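Local coordinates for sporozoite surface protein 2 (Plasmodium vivax, PDB 4HQN), which probably serves in sporozoite motility and host-cell invasion as a membrane-anchored surface adhesin, binding a metal ion through its von Willebrand factor A domain, at residues Q127-M132 with V155-I160. The protein carries 4 engineered substitutions. Sequence-based numbering, arbitrary orientation.
Sequences QLVILM and VRLAVI. Engineered in segment 155-160: Arg156 (natural residue Ser).
Val129 and Leu157 sit abreast on neighbouring parallel strands, 126-133 and 156-161, which helix 140-151 links into a beta-alpha-beta unit of the von Willebrand factor A domain. Five backbone hydrogen bonds zip the strands together, donated and accepted by Gln127, Val129 and Leu131 on one strand and Arg156, Ala158 and Ile160 on the other. Val129 is gripped twice, its N giving to Arg156 O and its O taking Ala158 N; Leu131 repeats this with Ala158 O and Ile160 N. The Leu131 N to Ala158 O bond, 2.8 Å long, is nearly straight at 172°. Weaker CA-H...O contacts fill in between, as from Val159 CA to Leu131 O at 3.2 Å.

Side chains pack on both faces. On the one lined by helix 105-118, Val129 splits its methyls: CG1 meets Leu157 CD1 at 3.5 Å, while CG2 reaches back to Val155 CG1 at 3.6 Å. Leu131, on the same face, also touches helix 168-175, and its side chain lies about 11 Å from the bound manganese ion. The other face lies against helix 192-203. There Leu128 CD1 rests 4.0 Å from CB of Arg156, an engineered residue whose side chain is poorly ordered. Ile160 keeps CG1 beside its backbone N (chi1 -60°) and extends chi2, which carries CD1 back against two side chains of the neighbouring strand: Ile130 CG2 at 3.6 Å and the Met132 CE methyl at 4.1 Å.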
loop_
_atom_site.group_PDB
_atom_site.type_symbol
_atom_site.label_atom_id
_atom_site.label_comp_id
_atom_site.label_asym_id
_atom_site.label_seq_id
_atom_site.Cartn_x
_atom_site.Cartn_y
_atom_site.Cartn_z
ATOM N N GLN A 127 0.809 2.363 1.332
ATOM C CA GLN A 127 -0.582 1.981 1.507
ATOM C C GLN A 127 -1.442 3.112 0.981
ATOM O O GLN A 127 -1.377 4.225 1.471
ATOM C CB GLN A 127 -0.870 1.675 2.980
ATOM C CG GLN A 127 0.030 0.563 3.552
ATOM C CD GLN A 127 -0.211 -0.789 2.864
ATOM O OE1 GLN A 127 -1.341 -1.264 2.768
ATOM N NE2 GLN A 127 0.862 -1.409 2.395
ATOM N N LEU A 128 -2.230 2.830 -0.050
ATOM C CA LEU A 128 -2.977 3.886 -0.715
ATOM C C LEU A 128 -4.426 3.475 -0.920
ATOM O O LEU A 128 -4.717 2.460 -1.544
ATOM C CB LEU A 128 -2.332 4.251 -2.056
ATOM C CG LEU A 128 -3.184 5.153 -2.956
ATOM C CD1 LEU A 128 -3.361 6.562 -2.386
ATOM C CD2 LEU A 128 -2.608 5.206 -4.366
ATOM N N VAL A 129 -5.329 4.266 -0.359
ATOM C CA VAL A 129 -6.740 4.038 -0.519
ATOM C C VAL A 129 -7.242 5.046 -1.521
ATOM O O VAL A 129 -6.974 6.245 -1.388
ATOM C CB VAL A 129 -7.497 4.267 0.807
ATOM C CG1 VAL A 129 -9.009 4.234 0.554
ATOM C CG2 VAL A 129 -7.091 3.225 1.814
ATOM N N ILE A 130 -7.949 4.562 -2.531
ATOM C CA ILE A 130 -8.705 5.443 -3.412
ATOM C C ILE A 130 -10.204 5.242 -3.136
ATOM O O ILE A 130 -10.755 4.168 -3.380
ATOM C CB ILE A 130 -8.386 5.187 -4.905
ATOM C CG1 ILE A 130 -6.911 5.502 -5.201
ATOM C CG2 ILE A 130 -9.314 6.009 -5.777
ATOM C CD1 ILE A 130 -6.473 5.135 -6.630
ATOM N N LEU A 131 -10.839 6.271 -2.576
ATOM C CA LEU A 131 -12.248 6.217 -2.190
ATOM C C LEU A 131 -13.078 6.938 -3.234
ATOM O O LEU A 131 -12.955 8.148 -3.423
ATOM C CB LEU A 131 -12.458 6.858 -0.816
ATOM C CG LEU A 131 -13.898 6.895 -0.289
ATOM C CD1 LEU A 131 -14.451 5.514 0.013
ATOM C CD2 LEU A 131 -13.974 7.764 0.958
ATOM N N MET A 132 -13.913 6.177 -3.926
ATOM C CA MET A 132 -14.715 6.709 -5.020
ATOM C C MET A 132 -16.169 6.720 -4.550
ATOM O O MET A 132 -16.777 5.662 -4.407
ATOM C CB MET A 132 -14.525 5.794 -6.243
ATOM C CG MET A 132 -14.904 6.371 -7.575
ATOM S SD MET A 132 -14.379 5.313 -8.961
ATOM C CE MET A 132 -12.639 5.242 -8.652
ATOM N N VAL A 155 -1.482 5.514 6.142
ATOM C CA VAL A 155 -2.206 5.202 4.915
ATOM C C VAL A 155 -2.535 6.492 4.178
ATOM O O VAL A 155 -3.051 7.430 4.772
ATOM C CB VAL A 155 -3.512 4.440 5.203
ATOM C CG1 VAL A 155 -4.283 4.152 3.899
ATOM C CG2 VAL A 155 -3.214 3.147 5.920
ATOM N N ARG A 156 -2.219 6.553 2.887
ATOM C CA ARG A 156 -2.586 7.718 2.094
ATOM C C ARG A 156 -4.018 7.502 1.599
ATOM O O ARG A 156 -4.443 6.365 1.431
ATOM C CB ARG A 156 -1.608 7.926 0.941
ATOM C CG ARG A 156 -0.186 8.365 1.368
ATOM C CD ARG A 156 0.803 7.204 1.318
ATOM N NE ARG A 156 2.206 7.617 1.468
ATOM C CZ ARG A 156 3.029 7.893 0.456
ATOM N NH1 ARG A 156 2.608 7.817 -0.804
ATOM N NH2 ARG A 156 4.284 8.251 0.701
ATOM N N LEU A 157 -4.762 8.586 1.406
ATOM C CA LEU A 157 -6.164 8.519 1.019
ATOM C C LEU A 157 -6.453 9.567 -0.042
ATOM O O LEU A 157 -6.213 10.756 0.171
ATOM C CB LEU A 157 -7.073 8.766 2.229
ATOM C CG LEU A 157 -8.588 8.915 1.966
ATOM C CD1 LEU A 157 -9.195 7.662 1.408
ATOM C CD2 LEU A 157 -9.347 9.307 3.223
ATOM N N ALA A 158 -6.951 9.127 -1.194
ATOM C CA ALA A 158 -7.430 10.063 -2.198
ATOM C C ALA A 158 -8.909 9.800 -2.457
ATOM O O ALA A 158 -9.373 8.665 -2.379
ATOM C CB ALA A 158 -6.621 9.948 -3.474
ATOM N N VAL A 159 -9.652 10.859 -2.741
ATOM C CA VAL A 159 -11.088 10.747 -2.956
ATOM C C VAL A 159 -11.395 11.156 -4.381
ATOM O O VAL A 159 -10.884 12.165 -4.883
ATOM C CB VAL A 159 -11.879 11.629 -1.956
ATOM C CG1 VAL A 159 -13.388 11.491 -2.152
ATOM C CG2 VAL A 159 -11.524 11.230 -0.559
ATOM N N ILE A 160 -12.197 10.336 -5.048
ATOM C CA ILE A 160 -12.702 10.670 -6.373
ATOM C C ILE A 160 -14.223 10.750 -6.270
ATOM O O ILE A 160 -14.892 9.775 -5.899
ATOM C CB ILE A 160 -12.239 9.640 -7.412
ATOM C CG1 ILE A 160 -10.714 9.626 -7.461
ATOM C CG2 ILE A 160 -12.829 9.944 -8.800
ATOM C CD1 ILE A 160 -10.160 8.472 -8.212
#